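Local coordinates for protein Cas13d (uncultured Ruminococcus sp, PDB 6IV9) that binds CRISPR RNA as an RNA-guided CRISPR effector and, through two HEPN domains, probably matures that RNA and cleaves target RNA, at residues N68-T73 and Y85-N90; H121-G126 and F432-D437; S672-P677 and S688-M693; E837-I842 and F849-Y854. The protein carries 2 engineered substitutions. All blocks are in the same frame, centred on the assembly; numbering follows the deposited sequence. Where two conformers were deposited one is given.

How the interactions relate
Interaction 4 is the buried contact of the set, interactions 1 and 3 are partly buried, and interaction 2 lies at the surface. Interaction 1 is the only one built on backbone hydrogen bonds, as befits a β hairpin, and it adds a salt bridge on one face. The other three have no hydrogen bond between their segments: aromatic edge and face contacts carry 2, cysteine, valine, leucine and methionine side chains carry 3, and an isoleucine cluster and a tyrosine ring carry 4. Interactions 3 and 4 both pack against helix 713-760. Interactions 1 and 3 lie on opposite sides of the chain's centre. Interaction 2 alone spans hundreds of residues.

Interaction 1 of 4, residues N68-T73 and Y85-N90; sequences NKMYIT and YEVDNN
Lys69 to Ile72 run antiparallel to Tyr85 to Asp88, with Met70–Val87 and Ile72–Tyr85 as hydrogen-bonded pairs and Lys69–Asp88 and Tyr71–Glu86 as non-hydrogen-bonded ones. Met70 and Val87 exchange two bonds, Met70 N to Val87 O at 2.9 Å and Val87 N to Met70 O at 2.8 Å. Lys69 bends at its second side-chain torsion (chi2 -57°), which carries its long chain across the partner strand, and NZ meets the anti lone pair of Asp88 OD2 at 2.7 Å. Losing this ammonium to an alanine would probably leave Asp88 OD2 without its salt-bridge mate and Glu86 without this nearby positive charge. On the same face Tyr71 and Glu86 lie side by side, ring CE2 3.6 Å from the methylene CG of Glu86. The reverse face is mainly apolar: Met70 CE packs on Val87 CG1 at 3.8 Å, and Ile72 CD1 approaches Val87 CG2. Flexible and branched hydrocarbon chains suit this face, for Ile72 and Val87 continue onto Leu107 of strand 105-110. The hairpin forms the middle of a four-stranded antiparallel sheet, strand 60-65 flanking strand 69-75 and strand 94-96 flanking strand 81-88.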
# COMPACT_ATOMS: atom_id res chain seq x y z
N ASN A 68 35.48 6.16 15.77
CA ASN A 68 36.79 5.48 15.74
C ASN A 68 36.76 4.12 15.04
O ASN A 68 37.82 3.65 14.67
CB ASN A 68 37.39 5.44 17.15
CG ASN A 68 37.61 6.82 17.72
OD1 ASN A 68 36.97 7.20 18.69
ND2 ASN A 68 38.48 7.59 17.11
N LYS A 69 35.59 3.55 14.80
CA LYS A 69 35.53 2.17 14.26
C LYS A 69 34.49 2.02 13.16
O LYS A 69 33.65 2.87 13.04
CB LYS A 69 35.04 1.25 15.37
CG LYS A 69 35.86 1.25 16.63
CD LYS A 69 37.28 0.90 16.39
CE LYS A 69 38.08 0.82 17.67
NZ LYS A 69 39.46 0.34 17.43
N MET A 70 34.63 0.94 12.40
CA MET A 70 33.65 0.53 11.37
C MET A 70 33.25 -0.89 11.72
O MET A 70 34.10 -1.63 12.19
CB MET A 70 34.24 0.51 9.96
CG MET A 70 34.49 1.86 9.39
SD MET A 70 35.04 1.77 7.70
CE MET A 70 36.68 1.10 7.88
N TYR A 71 31.98 -1.21 11.55
CA TYR A 71 31.50 -2.58 11.80
C TYR A 71 30.92 -3.08 10.49
O TYR A 71 30.02 -2.46 9.98
CB TYR A 71 30.47 -2.60 12.93
CG TYR A 71 31.01 -1.99 14.20
CD1 TYR A 71 30.92 -0.64 14.43
CD2 TYR A 71 31.65 -2.78 15.13
CE1 TYR A 71 31.42 -0.08 15.58
CE2 TYR A 71 32.16 -2.24 16.29
CZ TYR A 71 32.05 -0.88 16.51
OH TYR A 71 32.57 -0.35 17.65
N ILE A 72 31.43 -4.20 10.02
CA ILE A 72 30.99 -4.81 8.74
C ILE A 72 30.03 -5.95 9.05
O ILE A 72 30.36 -6.78 9.86
CB ILE A 72 32.23 -5.30 7.98
CG1 ILE A 72 33.15 -4.12 7.64
CG2 ILE A 72 31.84 -6.10 6.77
CD1 ILE A 72 34.30 -4.47 6.78
N THR A 73 28.87 -5.95 8.41
CA THR A 73 27.90 -7.04 8.64
C THR A 73 27.65 -7.78 7.33
O THR A 73 27.86 -7.22 6.28
CB THR A 73 26.57 -6.53 9.20
OG1 THR A 73 25.93 -5.75 8.20
CG2 THR A 73 26.70 -5.75 10.49
N TYR A 85 33.13 -8.09 11.16
CA TYR A 85 34.42 -7.51 11.57
C TYR A 85 34.27 -6.13 12.18
O TYR A 85 33.37 -5.42 11.85
CB TYR A 85 35.33 -7.33 10.36
CG TYR A 85 35.69 -8.60 9.66
CD1 TYR A 85 34.89 -9.11 8.66
CD2 TYR A 85 36.82 -9.31 10.00
CE1 TYR A 85 35.19 -10.28 8.01
CE2 TYR A 85 37.15 -10.48 9.35
CZ TYR A 85 36.32 -10.97 8.37
OH TYR A 85 36.62 -12.13 7.72
N GLU A 86 35.21 -5.81 13.06
CA GLU A 86 35.35 -4.46 13.60
C GLU A 86 36.67 -3.94 13.05
O GLU A 86 37.63 -4.66 13.14
CB GLU A 86 35.36 -4.48 15.12
CG GLU A 86 35.64 -3.13 15.71
CD GLU A 86 35.77 -3.22 17.21
OE1 GLU A 86 35.04 -3.99 17.82
OE2 GLU A 86 36.62 -2.54 17.75
N VAL A 87 36.67 -2.76 12.45
CA VAL A 87 37.90 -2.19 11.83
C VAL A 87 38.21 -0.86 12.50
O VAL A 87 37.30 -0.11 12.75
CB VAL A 87 37.73 -2.01 10.31
CG1 VAL A 87 38.94 -1.38 9.66
CG2 VAL A 87 37.35 -3.30 9.62
N ASP A 88 39.48 -0.62 12.79
CA ASP A 88 39.89 0.66 13.41
C ASP A 88 40.12 1.67 12.29
O ASP A 88 40.86 1.36 11.40
CB ASP A 88 41.14 0.52 14.27
CG ASP A 88 41.52 1.83 14.92
OD1 ASP A 88 42.15 2.65 14.27
OD2 ASP A 88 41.11 2.03 16.05
N ASN A 89 39.48 2.83 12.37
CA ASN A 89 39.59 3.86 11.31
C ASN A 89 41.02 4.40 11.21
O ASN A 89 41.36 4.83 10.13
CB ASN A 89 38.60 5.00 11.51
CG ASN A 89 37.17 4.54 11.33
OD1 ASN A 89 36.93 3.56 10.67
ND2 ASN A 89 36.24 5.24 11.94
N ASN A 90 41.69 4.58 12.34
CA ASN A 90 43.06 5.14 12.37
C ASN A 90 44.16 4.18 11.91
O ASN A 90 44.99 4.62 11.13
CB ASN A 90 43.30 5.85 13.70
CG ASN A 90 42.21 6.88 13.92
OD1 ASN A 90 41.97 7.72 13.08
ND2 ASN A 90 41.50 6.77 15.03

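Interaction 2 of 4, residues H121-G126 and F432-D437; sequences HGFGSG and FSMTDD
The Phe432 ring carries Phe123 CB on one face, almost over its centre and 3.7 Å from the centroid, a CH-pi contact, while the carbonyl oxygen of His121 lies in its plane at the edge, 3.5 Å from CE2. The Phe123 ring stands steeply to it: its edge is directed at that same face of Phe432, the planes 68° apart and the centroids 5.6 Å apart, which makes an edge-to-face pair. At its own edge, near the plane, Phe123 receives two partners, the backbone O of Phe432, 3.5 Å from CE1, and the sulfur of Met434, 4.1 Å from CZ. The latter is a Met-aromatic contact. Phe123 can serve all of these because its first torsion (chi1 169°) sends the ring past Phe432 toward Met434, whose chain folds back at chi2 and chi3 to bring SD up to the rim. Gly122 adopts a positive phi of 98°, where a β-carbon would jam against the carbonyl oxygen of His121.

The contact ties the loop between strands 114-119 and 129-132 to the turn between helices 420-432 and 436-464, and Ala57 and Ala58 of helix 54-58 add to the packing round Phe123. With no hydrogen bond between the segments, the join rests on dispersion and weak electrostatics: the Phe432 edge faces a carbonyl oxygen, the Phe123 edge an oxygen and a sulfur, probably favourable given the slightly positive rims.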
# COMPACT_ATOMS: atom_id res chain seq x y z
N HIS A 121 31.50 -18.41 0.49
CA HIS A 121 30.56 -19.43 -0.02
C HIS A 121 30.53 -19.53 -1.55
O HIS A 121 29.58 -20.09 -2.04
CB HIS A 121 29.18 -19.28 0.62
CG HIS A 121 29.23 -19.25 2.10
ND1 HIS A 121 29.67 -20.31 2.83
CD2 HIS A 121 28.92 -18.29 2.98
CE1 HIS A 121 29.62 -20.01 4.10
NE2 HIS A 121 29.16 -18.79 4.22
N GLY A 122 31.52 -19.01 -2.25
CA GLY A 122 31.58 -19.23 -3.70
C GLY A 122 31.05 -18.14 -4.61
O GLY A 122 30.98 -18.41 -5.79
N PHE A 123 30.69 -16.96 -4.10
CA PHE A 123 30.20 -15.93 -5.04
C PHE A 123 31.35 -15.58 -5.98
O PHE A 123 32.44 -15.32 -5.53
CB PHE A 123 29.83 -14.63 -4.33
CG PHE A 123 29.58 -13.50 -5.29
CD1 PHE A 123 28.37 -13.38 -5.95
CD2 PHE A 123 30.56 -12.57 -5.56
CE1 PHE A 123 28.14 -12.35 -6.83
CE2 PHE A 123 30.34 -11.55 -6.46
CZ PHE A 123 29.13 -11.44 -7.09
N GLY A 124 31.10 -15.66 -7.28
CA GLY A 124 32.10 -15.37 -8.32
C GLY A 124 33.32 -16.25 -8.14
O GLY A 124 34.40 -15.78 -8.36
N SER A 125 33.12 -17.46 -7.64
CA SER A 125 34.22 -18.41 -7.41
C SER A 125 35.29 -17.79 -6.50
O SER A 125 36.45 -17.98 -6.77
CB SER A 125 34.79 -18.88 -8.70
OG SER A 125 33.79 -19.49 -9.47
N GLY A 126 34.88 -17.07 -5.46
CA GLY A 126 35.83 -16.47 -4.52
C GLY A 126 36.52 -15.22 -5.03
O GLY A 126 37.49 -14.82 -4.43
N PHE A 432 23.30 -14.47 -4.71
CA PHE A 432 24.48 -14.42 -5.60
C PHE A 432 24.12 -13.94 -7.01
O PHE A 432 24.97 -13.44 -7.69
CB PHE A 432 25.17 -15.78 -5.66
CG PHE A 432 25.96 -16.10 -4.42
CD1 PHE A 432 26.07 -15.19 -3.39
CD2 PHE A 432 26.61 -17.32 -4.30
CE1 PHE A 432 26.80 -15.49 -2.26
CE2 PHE A 432 27.36 -17.60 -3.17
CZ PHE A 432 27.44 -16.70 -2.15
N SER A 433 22.87 -14.12 -7.41
CA SER A 433 22.47 -13.77 -8.80
C SER A 433 22.68 -12.28 -9.06
O SER A 433 22.43 -11.49 -8.19
CB SER A 433 21.09 -14.23 -9.11
OG SER A 433 20.14 -13.50 -8.38
N MET A 434 23.15 -11.94 -10.25
CA MET A 434 23.46 -10.52 -10.56
C MET A 434 22.43 -9.91 -11.52
O MET A 434 22.48 -8.73 -11.71
CB MET A 434 24.85 -10.40 -11.17
CG MET A 434 25.93 -10.77 -10.21
SD MET A 434 26.03 -9.53 -8.94
CE MET A 434 26.61 -8.13 -9.88
N THR A 435 21.57 -10.73 -12.11
CA THR A 435 20.57 -10.20 -13.07
C THR A 435 19.24 -10.92 -12.91
O THR A 435 19.23 -11.99 -12.36
CB THR A 435 21.05 -10.35 -14.51
OG1 THR A 435 20.97 -11.73 -14.80
CG2 THR A 435 22.46 -9.86 -14.74
N ASP A 436 18.19 -10.30 -13.43
CA ASP A 436 16.82 -10.85 -13.39
C ASP A 436 16.81 -12.16 -14.16
O ASP A 436 16.20 -13.09 -13.69
CB ASP A 436 15.81 -9.85 -13.97
CG ASP A 436 15.46 -8.71 -13.03
OD1 ASP A 436 15.99 -8.66 -11.92
OD2 ASP A 436 14.62 -7.87 -13.42
N ASP A 437 17.49 -12.23 -15.29
CA ASP A 437 17.52 -13.46 -16.11
C ASP A 437 18.16 -14.60 -15.32
O ASP A 437 17.66 -15.71 -15.37
CB ASP A 437 18.20 -13.24 -17.46
CG ASP A 437 17.32 -12.53 -18.47
OD1 ASP A 437 16.40 -11.81 -18.04
OD2 ASP A 437 17.55 -12.71 -19.67

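Interaction 3 of 4, residues S672-P677 and S688-M693; sequences SCVEFP and SELARM
Apolar contacts join Cys673, the last residue of helix 663-673, and Val674, the one just after it, to Leu690 and Met693 of helix 683-696. The Met693 methyl does the closest of this work, CE lying 3.7 Å from Cys673 CB, while its sulfur sits 4.0 Å from Val674 CG2. Chi1 and the extended chi2 of the methionine carry SD to Val674, and the nearly eclipsed chi3 (-6°) about CG–SD turns CE onto the cysteine. Leu690 comes in about one turn earlier on the helix, its CD2 branch 4.2 Å from Cys673 CB and slightly farther from Val674 CG2, so the cysteine β-carbon is touched by two different side chains. A small residue suits the place of Cys673, where the helix ends and the neighbouring helix is near; a β-branched valine suits that of Val674, since its CG2 methyl lies against both Met693 and Leu690.

Polar groups enter from one residue. Glu689 crosses Val674 at about a right angle, and its OE2 comes near Val674 CG1, though the glutamate has two conformers and this approach is doubtful. In the conformer given, OE1 is hydrogen-bonded to Tyr670 OH of helix 663-673.

Leu726 and Val723 of helix 713-760 continue the apolar surface beyond Leu690 and Met693. Lacking any hydrogen bond between the segments themselves, this contact of a helix end with a helix depends on shape and on exclusion of water.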
# COMPACT_ATOMS: atom_id res chain seq x y z
N SER A 672 -14.25 -12.93 -25.16
CA SER A 672 -15.31 -13.09 -24.14
C SER A 672 -16.39 -12.01 -24.18
O SER A 672 -17.49 -12.31 -23.77
CB SER A 672 -14.71 -13.22 -22.79
OG SER A 672 -14.00 -12.06 -22.47
N CYS A 673 -16.07 -10.79 -24.60
CA CYS A 673 -17.05 -9.67 -24.55
C CYS A 673 -17.80 -9.41 -25.86
O CYS A 673 -18.88 -8.89 -25.79
CB CYS A 673 -16.35 -8.37 -24.17
SG CYS A 673 -15.57 -8.43 -22.54
N VAL A 674 -17.21 -9.76 -27.00
CA VAL A 674 -17.85 -9.44 -28.31
C VAL A 674 -18.62 -10.67 -28.80
O VAL A 674 -18.06 -11.73 -28.83
CB VAL A 674 -16.79 -8.95 -29.31
CG1 VAL A 674 -17.38 -8.71 -30.68
CG2 VAL A 674 -16.11 -7.70 -28.82
N GLU A 675 -19.88 -10.48 -29.15
CA GLU A 675 -20.76 -11.62 -29.55
C GLU A 675 -20.25 -12.31 -30.82
O GLU A 675 -20.16 -13.52 -30.81
CB GLU A 675 -22.19 -11.13 -29.73
CG GLU A 675 -23.14 -12.27 -29.97
CD GLU A 675 -24.59 -11.87 -29.96
OE1 GLU A 675 -25.43 -12.76 -29.84
OE2 GLU A 675 -24.87 -10.70 -30.06
N PHE A 676 -19.88 -11.55 -31.83
CA PHE A 676 -19.36 -12.15 -33.08
C PHE A 676 -17.98 -11.55 -33.33
O PHE A 676 -17.84 -10.62 -34.06
CB PHE A 676 -20.33 -11.89 -34.23
CG PHE A 676 -21.72 -12.37 -33.94
CD1 PHE A 676 -22.01 -13.72 -33.92
CD2 PHE A 676 -22.73 -11.48 -33.66
CE1 PHE A 676 -23.28 -14.16 -33.62
CE2 PHE A 676 -24.00 -11.92 -33.35
CZ PHE A 676 -24.27 -13.26 -33.33
N PRO A 677 -16.94 -12.06 -32.67
CA PRO A 677 -15.61 -11.52 -32.81
C PRO A 677 -14.99 -11.70 -34.20
O PRO A 677 -15.21 -12.71 -34.77
CB PRO A 677 -14.76 -12.39 -31.87
CG PRO A 677 -15.75 -13.01 -30.94
CD PRO A 677 -17.00 -13.18 -31.76
N SER A 688 -10.13 -0.83 -30.09
CA SER A 688 -11.11 0.18 -30.54
C SER A 688 -12.51 -0.37 -30.33
O SER A 688 -13.36 0.35 -29.86
CB SER A 688 -10.89 0.59 -31.96
OG SER A 688 -9.68 1.29 -32.07
N GLU A 689 -12.73 -1.61 -30.74
CA GLU A 689 -14.05 -2.34 -30.40
C GLU A 689 -14.54 -2.46 -28.92
O GLU A 689 -15.64 -2.14 -28.62
CB GLU A 689 -14.05 -3.69 -31.11
CG GLU A 689 -15.43 -4.17 -31.53
CD GLU A 689 -15.45 -5.37 -32.47
OE1 GLU A 689 -14.48 -5.56 -33.23
OE2 GLU A 689 -16.44 -6.11 -32.45
N LEU A 690 -13.57 -2.73 -28.05
CA LEU A 690 -13.81 -2.81 -26.60
C LEU A 690 -14.12 -1.40 -26.09
O LEU A 690 -14.99 -1.26 -25.27
CB LEU A 690 -12.60 -3.44 -25.92
CG LEU A 690 -12.36 -4.89 -26.29
CD1 LEU A 690 -11.04 -5.40 -25.76
CD2 LEU A 690 -13.50 -5.75 -25.80
N ALA A 691 -13.42 -0.39 -26.59
CA ALA A 691 -13.65 1.00 -26.16
C ALA A 691 -15.07 1.44 -26.54
O ALA A 691 -15.69 2.12 -25.77
CB ALA A 691 -12.61 1.92 -26.72
N ARG A 692 -15.52 1.07 -27.73
CA ARG A 692 -16.89 1.40 -28.18
C ARG A 692 -17.92 0.72 -27.28
O ARG A 692 -18.91 1.32 -26.97
CB ARG A 692 -17.08 0.97 -29.63
CG ARG A 692 -16.50 1.96 -30.61
CD ARG A 692 -17.13 1.78 -31.97
NE ARG A 692 -16.57 0.64 -32.66
CZ ARG A 692 -15.35 0.57 -33.16
NH1 ARG A 692 -14.89 -0.58 -33.58
NH2 ARG A 692 -14.60 1.65 -33.26
N MET A 693 -17.66 -0.53 -26.90
CA MET A 693 -18.61 -1.26 -26.03
C MET A 693 -18.72 -0.54 -24.69
O MET A 693 -19.81 -0.42 -24.20
CB MET A 693 -18.08 -2.66 -25.74
CG MET A 693 -18.18 -3.57 -26.90
SD MET A 693 -18.09 -5.26 -26.32
CE MET A 693 -17.74 -5.00 -24.60

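Interaction 4 of 4, residues E837-I842 and F849-Y854; sequences EYIGDI and FSIYHY
Tyr854 and Ile842 come together through two torsions: chi1 of 175° throws the tyrosine ring out from its helix toward 837-842, and chi1 of -58° with an extended chi2 lays the isoleucine CG1–CD1 arm along that ring. The two side chains slide past each other in opposite directions, with Ile842 CG1 only 3.3 Å from Tyr854 CD2, a tight fit. The arm goes on to Ile851, where Ile842 CD1 lies 3.9 Å from the α-carbon and 4.2 Å from CG1. Ile839 reaches the same residue from another direction, its CD1 3.9 Å from Ile851 CG2. A branched aliphatic chain suits the place of Ile842 because CG1 meets Tyr854 while CD1 meets Ile851.

Segment 837-842 runs from the end of helix 835-838 into the connection, and 849-854 lies in helix 848-861; these successive helical elements are consistent with the C-terminal HEPN domain of the Cas13 family. Leu738 of helix 713-760 also packs against Ile851.

At the ring edge, near its plane, the carbonyl O of Tyr838 stands 3.4 Å from Tyr854 CE2. The phenol oxygen, Tyr854 OH, comes within 3.2 Å of Asp841 CB. That hydroxyl is hydrogen-bonded to Arg858 NH1, one turn farther along the same helix, and the same NH1 forms a salt bridge with Asp841 OD2. Replacing Tyr854 by an alanine would probably open a gap beside Ile842 and leave Arg858 without its hydroxyl partner.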
# COMPACT_ATOMS: atom_id res chain seq x y z
N GLU A 837 -14.72 16.61 -14.96
CA GLU A 837 -14.82 18.02 -15.39
C GLU A 837 -13.76 18.37 -16.44
O GLU A 837 -14.09 19.12 -17.33
CB GLU A 837 -14.78 18.89 -14.14
CG GLU A 837 -15.24 20.30 -14.35
CD GLU A 837 -16.73 20.51 -14.55
OE1 GLU A 837 -17.09 21.58 -15.03
OE2 GLU A 837 -17.51 19.61 -14.23
N TYR A 838 -12.53 17.87 -16.32
CA TYR A 838 -11.47 18.33 -17.25
C TYR A 838 -10.82 17.24 -18.09
O TYR A 838 -10.20 17.57 -19.06
CB TYR A 838 -10.36 19.01 -16.45
CG TYR A 838 -10.87 20.13 -15.58
CD1 TYR A 838 -11.40 21.27 -16.15
CD2 TYR A 838 -10.85 20.04 -14.21
CE1 TYR A 838 -11.89 22.30 -15.38
CE2 TYR A 838 -11.32 21.06 -13.42
CZ TYR A 838 -11.85 22.19 -14.01
OH TYR A 838 -12.33 23.21 -13.26
N ILE A 839 -11.01 15.96 -17.78
CA ILE A 839 -10.28 14.91 -18.54
C ILE A 839 -10.66 14.96 -20.02
O ILE A 839 -9.82 14.65 -20.82
CB ILE A 839 -10.44 13.51 -17.94
CG1 ILE A 839 -9.36 12.56 -18.44
CG2 ILE A 839 -11.83 12.95 -18.18
CD1 ILE A 839 -9.23 11.32 -17.62
N GLY A 840 -11.89 15.36 -20.32
CA GLY A 840 -12.41 15.44 -21.69
C GLY A 840 -11.68 16.47 -22.54
O GLY A 840 -11.74 16.33 -23.76
N ASP A 841 -11.03 17.45 -21.92
CA ASP A 841 -10.32 18.54 -22.64
C ASP A 841 -8.90 18.16 -23.05
O ASP A 841 -8.29 18.95 -23.72
CB ASP A 841 -10.32 19.83 -21.82
CG ASP A 841 -11.70 20.42 -21.67
OD1 ASP A 841 -12.57 20.03 -22.42
OD2 ASP A 841 -11.89 21.25 -20.78
N ILE A 842 -8.39 17.00 -22.65
CA ILE A 842 -6.99 16.62 -22.98
C ILE A 842 -6.93 16.16 -24.44
O ILE A 842 -7.66 15.25 -24.80
CB ILE A 842 -6.48 15.51 -22.04
CG1 ILE A 842 -6.52 15.93 -20.57
CG2 ILE A 842 -5.09 15.06 -22.42
CD1 ILE A 842 -6.08 14.84 -19.65
N PHE A 849 0.69 10.52 -15.46
CA PHE A 849 1.34 11.76 -14.99
C PHE A 849 0.77 12.95 -15.77
O PHE A 849 0.41 13.91 -15.15
CB PHE A 849 2.84 11.66 -15.22
CG PHE A 849 3.65 12.86 -14.78
CD1 PHE A 849 3.84 13.93 -15.63
CD2 PHE A 849 4.24 12.90 -13.54
CE1 PHE A 849 4.59 15.02 -15.22
CE2 PHE A 849 4.98 13.99 -13.13
CZ PHE A 849 5.16 15.05 -13.98
N SER A 850 0.69 12.85 -17.08
CA SER A 850 0.14 13.98 -17.87
C SER A 850 -1.34 14.22 -17.57
O SER A 850 -1.76 15.34 -17.59
CB SER A 850 0.46 13.94 -19.33
OG SER A 850 0.09 12.72 -19.87
N ILE A 851 -2.11 13.16 -17.36
CA ILE A 851 -3.54 13.38 -17.04
C ILE A 851 -3.63 14.11 -15.71
O ILE A 851 -4.33 15.06 -15.62
CB ILE A 851 -4.29 12.04 -16.95
CG1 ILE A 851 -4.32 11.32 -18.29
CG2 ILE A 851 -5.68 12.26 -16.39
CD1 ILE A 851 -4.84 9.92 -18.21
N TYR A 852 -2.88 13.65 -14.72
CA TYR A 852 -2.98 14.23 -13.37
C TYR A 852 -2.61 15.71 -13.40
O TYR A 852 -3.32 16.51 -12.86
CB TYR A 852 -1.99 13.49 -12.48
CG TYR A 852 -1.90 14.02 -11.07
CD1 TYR A 852 -2.72 13.53 -10.08
CD2 TYR A 852 -0.98 14.97 -10.73
CE1 TYR A 852 -2.65 14.01 -8.78
CE2 TYR A 852 -0.89 15.46 -9.44
CZ TYR A 852 -1.73 14.98 -8.47
OH TYR A 852 -1.62 15.46 -7.21
N HIS A 853 -1.49 16.03 -14.03
CA HIS A 853 -1.03 17.44 -14.08
C HIS A 853 -2.00 18.32 -14.89
O HIS A 853 -2.20 19.45 -14.52
CB HIS A 853 0.45 17.51 -14.42
CG HIS A 853 1.28 17.10 -13.26
ND1 HIS A 853 1.32 17.82 -12.11
CD2 HIS A 853 2.04 16.02 -13.04
CE1 HIS A 853 2.10 17.23 -11.25
NE2 HIS A 853 2.54 16.12 -11.79
N TYR A 854 -2.55 17.80 -15.98
CA TYR A 854 -3.49 18.66 -16.74
C TYR A 854 -4.70 18.98 -15.87
O TYR A 854 -5.06 20.11 -15.74
CB TYR A 854 -3.92 18.00 -18.04
CG TYR A 854 -4.95 18.83 -18.74
CD1 TYR A 854 -4.59 19.95 -19.45
CD2 TYR A 854 -6.30 18.56 -18.61
CE1 TYR A 854 -5.53 20.76 -20.05
CE2 TYR A 854 -7.26 19.36 -19.20
CZ TYR A 854 -6.87 20.47 -19.92
OH TYR A 854 -7.79 21.27 -20.49